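Local coordinates for protein betaine aldehyde dehydrogenase (Staphylococcus aureus subsp. aureus COL, PDB 4QTO) that oxidises betaine aldehyde to glycine betaine, probably with NAD+ taking up the hydride, as in other aldehyde dehydrogenases, at residues I103-K108 and D135-F140; A113-E118 and E128-M133; V174-P179 and S188-P193. One frame throughout, in Å; residues are numbered along the deposited sequence. Where two conformers were deposited one is given.

Contact 1: residues I103-K108 and D135-F140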
loop_
_atom_site.group_PDB
_atom_site.type_symbol
_atom_site.label_atom_id
_atom_site.label_comp_id
_atom_site.label_asym_id
_atom_site.label_seq_id
_atom_site.Cartn_x
_atom_site.Cartn_y
_atom_site.Cartn_z
ATOM N N ILE A 103 -22.719 12.708 8.968
ATOM C CA ILE A 103 -22.501 12.846 10.399
ATOM C C ILE A 103 -21.492 13.975 10.616
ATOM O O ILE A 103 -21.706 14.853 11.478
ATOM C CB ILE A 103 -21.988 11.561 11.083
ATOM C CG1 ILE A 103 -22.983 10.411 10.890
ATOM C CG2 ILE A 103 -21.715 11.828 12.560
ATOM C CD1 ILE A 103 -22.409 9.070 11.322
ATOM N N ALA A 104 -20.385 13.959 9.890
ATOM C CA ALA A 104 -19.390 15.024 10.042
ATOM C C ALA A 104 -20.023 16.424 9.914
ATOM O O ALA A 104 -19.751 17.329 10.725
ATOM C CB ALA A 104 -18.277 14.880 9.031
ATOM N N ASP A 105 -20.853 16.604 8.900
ATOM C CA ASP A 105 -21.479 17.895 8.664
ATOM C C ASP A 105 -22.428 18.299 9.827
ATOM O O ASP A 105 -22.492 19.462 10.190
ATOM C CB ASP A 105 -22.180 17.878 7.344
ATOM C CG ASP A 105 -21.200 17.838 6.159
ATOM O OD1 ASP A 105 -20.033 18.222 6.291
ATOM O OD2 ASP A 105 -21.667 17.476 5.076
ATOM N N LYS A 106 -23.112 17.327 10.422
ATOM C CA LYS A 106 -23.958 17.610 11.602
ATOM C C LYS A 106 -23.129 18.050 12.811
ATOM O O LYS A 106 -23.563 18.922 13.554
ATOM C CB LYS A 106 -24.832 16.405 11.917
ATOM C CG LYS A 106 -25.972 16.315 10.905
ATOM C CD LYS A 106 -26.809 15.090 11.110
ATOM C CE LYS A 106 -27.941 14.995 10.096
ATOM N NZ LYS A 106 -29.049 15.979 10.242
ATOM N N ILE A 107 -21.927 17.489 12.971
ATOM C CA ILE A 107 -21.068 17.910 14.081
ATOM C C ILE A 107 -20.704 19.390 13.924
ATOM O O ILE A 107 -20.831 20.161 14.874
ATOM C CB ILE A 107 -19.772 17.073 14.157
ATOM C CG1 ILE A 107 -20.094 15.588 14.389
ATOM C CG2 ILE A 107 -18.852 17.630 15.221
ATOM C CD1 ILE A 107 -20.783 15.247 15.667
ATOM N N LYS A 108 -20.332 19.793 12.716
ATOM C CA LYS A 108 -20.005 21.195 12.465
ATOM C C LYS A 108 -21.227 22.101 12.614
ATOM O O LYS A 108 -21.146 23.174 13.247
ATOM C CB LYS A 108 -19.368 21.363 11.097
ATOM C CG LYS A 108 -18.971 22.807 10.816
ATOM C CD LYS A 108 -18.294 22.938 9.464
ATOM C CE LYS A 108 -16.945 22.266 9.460
ATOM N NZ LYS A 108 -16.076 22.640 10.589
ATOM N N ASP A 135 -11.995 18.891 15.843
ATOM C CA ASP A 135 -11.327 17.637 15.607
ATOM C C ASP A 135 -12.307 16.493 15.262
ATOM O O ASP A 135 -12.052 15.665 14.380
ATOM C CB ASP A 135 -10.506 17.306 16.824
ATOM C CG ASP A 135 -9.428 16.388 16.513
ATOM O OD1 ASP A 135 -8.854 16.513 15.392
ATOM O OD2 ASP A 135 -9.127 15.580 17.403
ATOM N N ILE A 136 -13.429 16.432 15.976
ATOM C CA ILE A 136 -14.445 15.422 15.750
ATOM C C ILE A 136 -15.002 15.502 14.322
ATOM O O ILE A 136 -15.153 14.495 13.649
ATOM C CB ILE A 136 -15.549 15.490 16.810
ATOM C CG1 ILE A 136 -14.944 15.083 18.164
ATOM C CG2 ILE A 136 -16.725 14.616 16.456
ATOM C CD1 ILE A 136 -15.723 15.587 19.340
ATOM N N HIS A 137 -15.271 16.718 13.854
ATOM C CA HIS A 137 -15.683 16.893 12.473
ATOM C C HIS A 137 -14.630 16.285 11.528
ATOM O O HIS A 137 -14.975 15.556 10.572
ATOM C CB HIS A 137 -15.846 18.394 12.146
ATOM C CG HIS A 137 -16.059 18.676 10.689
ATOM N ND1 HIS A 137 -17.259 18.462 10.061
ATOM C CD2 HIS A 137 -15.208 19.123 9.736
ATOM C CE1 HIS A 137 -17.152 18.803 8.783
ATOM N NE2 HIS A 137 -15.928 19.246 8.571
ATOM N N ASN A 138 -13.353 16.583 11.777
ATOM C CA ASN A 138 -12.280 16.068 10.946
ATOM C C ASN A 138 -12.091 14.552 11.031
ATOM O O ASN A 138 -11.721 13.933 10.046
ATOM C CB ASN A 138 -10.993 16.808 11.192
ATOM C CG ASN A 138 -11.036 18.212 10.615
ATOM O OD1 ASN A 138 -11.688 18.432 9.559
ATOM N ND2 ASN A 138 -10.318 19.140 11.228
ATOM N N VAL A 139 -12.365 13.945 12.193
ATOM C CA VAL A 139 -12.304 12.496 12.307
ATOM C C VAL A 139 -13.357 11.833 11.418
ATOM O O VAL A 139 -13.096 10.931 10.617
ATOM C CB VAL A 139 -12.465 12.073 13.776
ATOM C CG1 VAL A 139 -12.732 10.563 13.922
ATOM C CG2 VAL A 139 -11.244 12.467 14.579
ATOM N N PHE A 140 -14.597 12.276 11.559
ATOM C CA PHE A 140 -15.650 11.742 10.714
ATOM C C PHE A 140 -15.352 11.984 9.229
ATOM O O PHE A 140 -15.561 11.099 8.410
ATOM C CB PHE A 140 -17.065 12.251 11.075
ATOM C CG PHE A 140 -17.652 11.620 12.332
ATOM C CD1 PHE A 140 -18.182 10.349 12.280
ATOM C CD2 PHE A 140 -17.739 12.321 13.511
ATOM C CE1 PHE A 140 -18.740 9.749 13.406
ATOM C CE2 PHE A 140 -18.310 11.720 14.644
ATOM C CZ PHE A 140 -18.812 10.438 14.585
#
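H137 is the main bump of this interface: its imidazole enters the hollow formed by A104, D105, I107 and K108, a knob-into-hole fit. Helix 93-109 and helix 126-146 run nearly antiparallel here (170° between the segments), with axes 8.2 Å apart. The close approach is consistent with the small A104 side chain, whose CB lies 3.5 Å from CB of F140. H137 CG stands anti to the backbone N (chi1 171°), which swings the ring across to the backbone of the facing helix. ND1 of H137 donates to A104 O over 2.8 Å, and the bond is fairly straight at 161°. The acceptor lies in the imidazole plane, whereas ND1 sits well above the plane of the A104 carbonyl; the same oxygen also takes the helical bond from K108 N.

K108 forms a lid on the hollow. A bend at chi3 brings CE over one face of the imidazole, 3.5 Å from the ring centroid of H137, a CH-pi contact displaced toward NE2. A second, apolar fit lies on the other side of A104. CG2 of I103 presses on the middle of the F140 ring, 3.7 Å from its centroid and almost on the ring normal. Next to it, I107 meets I136 through their CG2 methyls at 3.9 Å and brings CG1 to F140.

D105 OD1 lies at the edge of the imidazole without bonding to it; the carboxylate of D105 is engaged by R101 of the second subunit, whose K98 packs on H137. The chemistry is thus divided: aliphatic groups and a phenyl ring fill the buried side, while the one polar bond fixes the rotation of H137 and places a hydrogen on ND1. Nearby K108 and D105 would probably pull the imidazole's ionisation in opposite directions.

Contact 2: residues A113-E118 and E128-M133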
loop_
_atom_site.group_PDB
_atom_site.type_symbol
_atom_site.label_atom_id
_atom_site.label_comp_id
_atom_site.label_asym_id
_atom_site.label_seq_id
_atom_site.Cartn_x
_atom_site.Cartn_y
_atom_site.Cartn_z
ATOM N N ALA A 113 -23.483 24.101 20.397
ATOM C CA ALA A 113 -24.234 23.361 21.395
ATOM C C ALA A 113 -23.479 22.149 21.911
ATOM O O ALA A 113 -23.490 21.853 23.109
ATOM C CB ALA A 113 -25.593 22.936 20.837
ATOM N N LEU A 114 -22.817 21.430 21.010
ATOM C CA LEU A 114 -22.049 20.265 21.432
ATOM C C LEU A 114 -20.893 20.665 22.360
ATOM O O LEU A 114 -20.632 19.961 23.340
ATOM C CB LEU A 114 -21.513 19.500 20.229
ATOM C CG LEU A 114 -22.529 18.663 19.428
ATOM C CD1 LEU A 114 -21.982 18.218 18.082
ATOM C CD2 LEU A 114 -22.976 17.465 20.238
ATOM N N ALA A 115 -20.187 21.728 22.004
ATOM C CA ALA A 115 -19.060 22.198 22.823
ATOM C C ALA A 115 -19.548 22.590 24.210
ATOM O O ALA A 115 -18.939 22.232 25.246
ATOM C CB ALA A 115 -18.366 23.347 22.156
ATOM N N ARG A 116 -20.675 23.293 24.263
ATOM C CA ARG A 116 -21.241 23.685 25.543
ATOM C C ARG A 116 -21.661 22.478 26.389
ATOM O O ARG A 116 -21.409 22.431 27.592
ATOM C CB ARG A 116 -22.407 24.682 25.351
ATOM C CG ARG A 116 -21.936 25.993 24.782
ATOM C CD ARG A 116 -23.055 27.010 24.577
ATOM N NE ARG A 116 -22.461 28.266 24.131
ATOM C CZ ARG A 116 -21.934 29.191 24.943
ATOM N NH1 ARG A 116 -21.403 30.295 24.423
ATOM N NH2 ARG A 116 -21.937 29.041 26.270
ATOM N N LEU A 117 -22.288 21.496 25.761
ATOM C CA LEU A 117 -22.702 20.293 26.453
ATOM C C LEU A 117 -21.479 19.530 27.001
ATOM O O LEU A 117 -21.513 19.006 28.120
ATOM C CB LEU A 117 -23.497 19.427 25.473
ATOM C CG LEU A 117 -24.218 18.238 26.079
ATOM C CD1 LEU A 117 -25.117 18.727 27.200
ATOM C CD2 LEU A 117 -24.988 17.479 25.019
ATOM N N GLU A 118 -20.388 19.491 26.229
ATOM C CA GLU A 118 -19.189 18.782 26.651
ATOM C C GLU A 118 -18.543 19.483 27.857
ATOM O O GLU A 118 -18.122 18.824 28.813
ATOM C CB GLU A 118 -18.190 18.627 25.496
ATOM C CG GLU A 118 -17.172 17.500 25.667
ATOM C CD GLU A 118 -17.779 16.108 25.443
ATOM O OE1 GLU A 118 -18.741 15.733 26.131
ATOM O OE2 GLU A 118 -17.273 15.331 24.618
ATOM N N GLU A 128 -11.407 24.595 24.888
ATOM C CA GLU A 128 -10.948 23.217 24.685
ATOM C C GLU A 128 -12.048 22.421 23.993
ATOM O O GLU A 128 -11.791 21.623 23.080
ATOM C CB GLU A 128 -10.581 22.525 25.998
ATOM C CG GLU A 128 -9.249 22.971 26.544
ATOM C CD GLU A 128 -9.044 22.528 27.984
ATOM O OE1 GLU A 128 -9.509 23.250 28.875
ATOM O OE2 GLU A 128 -8.546 21.402 28.218
ATOM N N SER A 129 -13.281 22.609 24.448
ATOM C CA SER A 129 -14.402 21.902 23.833
ATOM C C SER A 129 -14.624 22.272 22.363
ATOM O O SER A 129 -14.931 21.376 21.574
ATOM C CB SER A 129 -15.686 22.057 24.638
ATOM O OG SER A 129 -15.568 21.407 25.910
ATOM N N TYR A 130 -14.444 23.546 21.997
ATOM C CA TYR A 130 -14.559 23.950 20.591
ATOM C C TYR A 130 -13.492 23.220 19.777
ATOM O O TYR A 130 -13.759 22.714 18.673
ATOM C CB TYR A 130 -14.366 25.448 20.381
ATOM C CG TYR A 130 -15.453 26.366 20.882
ATOM C CD1 TYR A 130 -16.761 26.092 20.652
ATOM C CD2 TYR A 130 -15.121 27.568 21.493
ATOM C CE1 TYR A 130 -17.765 26.981 21.100
ATOM C CE2 TYR A 130 -16.092 28.454 21.924
ATOM C CZ TYR A 130 -17.406 28.147 21.732
ATOM O OH TYR A 130 -18.348 29.062 22.170
ATOM N N ALA A 131 -12.269 23.169 20.299
ATOM C CA ALA A 131 -11.176 22.449 19.595
ATOM C C ALA A 131 -11.536 20.978 19.382
ATOM O O ALA A 131 -11.281 20.417 18.297
ATOM C CB ALA A 131 -9.862 22.585 20.371
ATOM N N ASP A 132 -12.113 20.326 20.393
ATOM C CA ASP A 132 -12.563 18.945 20.269
ATOM C C ASP A 132 -13.568 18.827 19.157
ATOM O O ASP A 132 -13.506 17.888 18.349
ATOM C CB ASP A 132 -13.339 18.416 21.500
ATOM C CG ASP A 132 -12.505 17.945 22.634
ATOM O OD1 ASP A 132 -11.247 18.052 22.631
ATOM O OD2 ASP A 132 -13.198 17.459 23.602
ATOM N N MET A 133 -14.525 19.758 19.080
ATOM C CA MET A 133 -15.577 19.630 18.059
ATOM C C MET A 133 -15.020 19.787 16.651
ATOM O O MET A 133 -15.487 19.121 15.715
ATOM C CB MET A 133 -16.753 20.597 18.285
ATOM C CG MET A 133 -17.432 20.372 19.630
ATOM S SD MET A 133 -17.948 18.667 19.910
ATOM C CE MET A 133 -17.697 18.482 21.662
HETATM O O HOH W 1 -14.730 15.040 23.609
#
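Apolar contact centres on A115, which packs between Y130 and M133 where the two helical segments cross at 128° with axes 8.4 Å apart. CB of A115 rests 3.5 Å from CD1 of Y130 and 4.0 Å from CG of M133. Beyond CG, the M133 chain bends at chi2 and chi3, laying SD against L114 CB (3.7 Å) and turning CE toward CB of E118.

The backbones come nearest at A115 and S129, and CB of S129 lies 3.3 Å from A115 O.

The polar contacts are indirect. One water donates to OE2 of E118 at 2.8 Å and to OD2 of D132 at 2.9 Å, spanning two carboxylates that do not touch each other. Their like charges are probably eased by K124, which forms a salt bridge with D132, and by T212 and the L184 backbone N, which bond to E118. At the other margin, R116 and Y130 lie side by side with guanidinium and ring planes 82° apart; both reach E112, R116 by a salt bridge and Y130 through its hydroxyl.

Helices 111-122 and 126-146 follow each other in the chain through a short turn and cross obliquely. Helix 211-223 borders the crossing at L114 and L117, while P183 and L184 of helix 183-197 meet E118 and M133.

Contact 3: residues V174-P179 and S188-P193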
loop_
_atom_site.group_PDB
_atom_site.type_symbol
_atom_site.label_atom_id
_atom_site.label_comp_id
_atom_site.label_asym_id
_atom_site.label_seq_id
_atom_site.Cartn_x
_atom_site.Cartn_y
_atom_site.Cartn_z
ATOM N N VAL A 174 -19.456 -4.972 16.816
ATOM C CA VAL A 174 -18.447 -4.397 17.681
ATOM C C VAL A 174 -19.069 -3.726 18.896
ATOM O O VAL A 174 -20.103 -3.056 18.767
ATOM C CB VAL A 174 -17.621 -3.319 16.951
ATOM C CG1 VAL A 174 -16.492 -2.823 17.856
ATOM C CG2 VAL A 174 -17.076 -3.862 15.636
ATOM N N THR A 175 -18.452 -3.919 20.058
ATOM C CA THR A 175 -18.867 -3.230 21.285
ATOM C C THR A 175 -17.791 -2.164 21.542
ATOM O O THR A 175 -16.582 -2.380 21.336
ATOM C CB THR A 175 -19.121 -4.137 22.466
ATOM O OG1 THR A 175 -17.963 -4.902 22.726
ATOM C CG2 THR A 175 -20.323 -5.036 22.183
ATOM N N GLN A 176 -18.241 -0.996 21.987
ATOM C CA GLN A 176 -17.391 0.172 22.094
ATOM C C GLN A 176 -17.663 0.833 23.441
ATOM O O GLN A 176 -18.805 1.203 23.717
ATOM C CB GLN A 176 -17.671 1.129 20.938
ATOM C CG GLN A 176 -17.405 0.502 19.568
ATOM C CD GLN A 176 -17.824 1.358 18.398
ATOM O OE1 GLN A 176 -18.812 2.071 18.449
ATOM N NE2 GLN A 176 -17.063 1.256 17.316
ATOM N N ILE A 177 -16.625 0.990 24.246
ATOM C CA ILE A 177 -16.756 1.532 25.632
ATOM C C ILE A 177 -15.793 2.698 25.736
ATOM O O ILE A 177 -14.594 2.549 25.501
ATOM C CB ILE A 177 -16.451 0.444 26.674
ATOM C CG1 ILE A 177 -17.462 -0.700 26.532
ATOM C CG2 ILE A 177 -16.458 1.038 28.059
ATOM C CD1 ILE A 177 -17.090 -1.950 27.315
ATOM N N THR A 178 -16.339 3.890 26.003
ATOM C CA THR A 178 -15.578 5.119 25.999
ATOM C C THR A 178 -15.407 5.743 27.390
ATOM O O THR A 178 -16.171 5.440 28.326
ATOM C CB THR A 178 -16.238 6.129 25.039
ATOM O OG1 THR A 178 -17.637 6.177 25.333
ATOM C CG2 THR A 178 -16.096 5.679 23.606
ATOM N N PRO A 179 -14.401 6.617 27.537
ATOM C CA PRO A 179 -14.049 7.216 28.841
ATOM C C PRO A 179 -14.712 8.553 29.098
ATOM O O PRO A 179 -15.333 9.158 28.203
ATOM C CB PRO A 179 -12.533 7.404 28.700
ATOM C CG PRO A 179 -12.403 7.814 27.315
ATOM C CD PRO A 179 -13.393 6.994 26.531
ATOM N N SER A 188 -16.108 9.311 18.622
ATOM C CA SER A 188 -15.907 9.497 17.168
ATOM C C SER A 188 -14.821 8.579 16.624
ATOM O O SER A 188 -14.897 8.074 15.502
ATOM C CB SER A 188 -15.611 10.948 16.778
ATOM O OG SER A 188 -14.293 11.394 17.137
ATOM N N TRP A 189 -13.771 8.360 17.413
ATOM C CA TRP A 189 -12.666 7.498 16.980
ATOM C C TRP A 189 -13.081 6.047 16.735
ATOM O O TRP A 189 -12.452 5.337 15.951
ATOM C CB TRP A 189 -11.543 7.517 18.025
ATOM C CG TRP A 189 -10.757 8.797 18.154
ATOM C CD1 TRP A 189 -11.096 10.037 17.712
ATOM C CD2 TRP A 189 -9.545 8.963 18.910
ATOM N NE1 TRP A 189 -10.133 10.945 18.088
ATOM C CE2 TRP A 189 -9.162 10.294 18.805
ATOM C CE3 TRP A 189 -8.722 8.072 19.615
ATOM C CZ2 TRP A 189 -8.018 10.788 19.426
ATOM C CZ3 TRP A 189 -7.560 8.568 20.208
ATOM C CH2 TRP A 189 -7.237 9.903 20.099
ATOM N N LYS A 190 -14.118 5.620 17.431
ATOM C CA LYS A 190 -14.667 4.293 17.316
ATOM C C LYS A 190 -15.827 4.209 16.316
ATOM O O LYS A 190 -15.856 3.308 15.458
ATOM C CB LYS A 190 -15.103 3.782 18.708
ATOM C CG LYS A 190 -13.991 3.810 19.764
ATOM C CD LYS A 190 -14.430 3.135 21.039
ATOM C CE LYS A 190 -13.457 3.290 22.192
ATOM N NZ LYS A 190 -12.132 2.718 21.921
ATOM N N ILE A 191 -16.766 5.160 16.381
ATOM C CA ILE A 191 -17.933 5.119 15.521
ATOM C C ILE A 191 -17.556 5.299 14.070
ATOM O O ILE A 191 -18.062 4.577 13.185
ATOM C CB ILE A 191 -18.928 6.235 15.894
ATOM C CG1 ILE A 191 -19.559 5.936 17.261
ATOM C CG2 ILE A 191 -20.026 6.358 14.875
ATOM C CD1 ILE A 191 -20.228 7.150 17.852
ATOM N N ALA A 192 -16.674 6.258 13.788
ATOM C CA ALA A 192 -16.398 6.598 12.392
ATOM C C ALA A 192 -15.896 5.417 11.572
ATOM O O ALA A 192 -16.445 5.131 10.487
ATOM C CB ALA A 192 -15.480 7.792 12.293
ATOM N N PRO A 193 -14.855 4.692 12.036
ATOM C CA PRO A 193 -14.427 3.543 11.230
ATOM C C PRO A 193 -15.410 2.400 11.236
ATOM O O PRO A 193 -15.527 1.691 10.250
ATOM C CB PRO A 193 -13.091 3.141 11.873
ATOM C CG PRO A 193 -13.187 3.653 13.286
ATOM C CD PRO A 193 -13.905 4.968 13.130
#
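K190 and Q176 carry most of the buried surface, their side chains lying alongside one another and pointing opposite ways between helix 183-197 and strand 162-177. The lysine chain is extended as far as its bend at chi4, so its methylenes lie along the strand: CD of K190 is 3.8 Å from CB of Q176, and CE reaches CG2 of T178 at 3.8 Å and the carbonyl oxygen of I177 at 3.6 Å. T178 is the third participant, contributing only its methyl.

Q176 runs the other way, extended beyond CG, and brings its amide against CB of K190. NE2 of Q176 gives a weak bond to K190 O, 3.0 Å long but bent to 124°; Y500 OH is a further partner of NE2. OE1 of Q176, near CG1 of I191, is buried without a partner in the model.

The segments run almost antiparallel (162°), 9.3 Å apart between axes, as expected for strand and helix in a beta-alpha-beta crossover. Here strand 162-177 leads through helix 183-197 to strand 200-204, part of the Rossmann fold. The lysine therefore divides its labour: its methylenes pack on the strand, while NZ of K190 is held by a salt bridge to E491 and hydrogen bonds to S254 and T256.

Contacts 1 and 2 share helix 126-146, their centres 12 Å apart, and meet where I107 CG2 packs on M133 O at 3.7 Å. Contact 3 touches contact 1 through helix 183-197: F140 CE2 of contact 1 lies 3.5 Å from S188 CB, linking the helical pair to the beta-alpha-beta unit, with centres 15 Å apart. Contacts 2 and 3 do not touch, their nearest atoms being about 7 Å apart. The D132 side chain of contact 2 is about 5 Å from a bound triethylene glycol, and that of T178 in contact 3 is about 9 Å from a di(hydroxyethyl)ether. The crystal carries a PEG molecule in the active site, where C313 is modified.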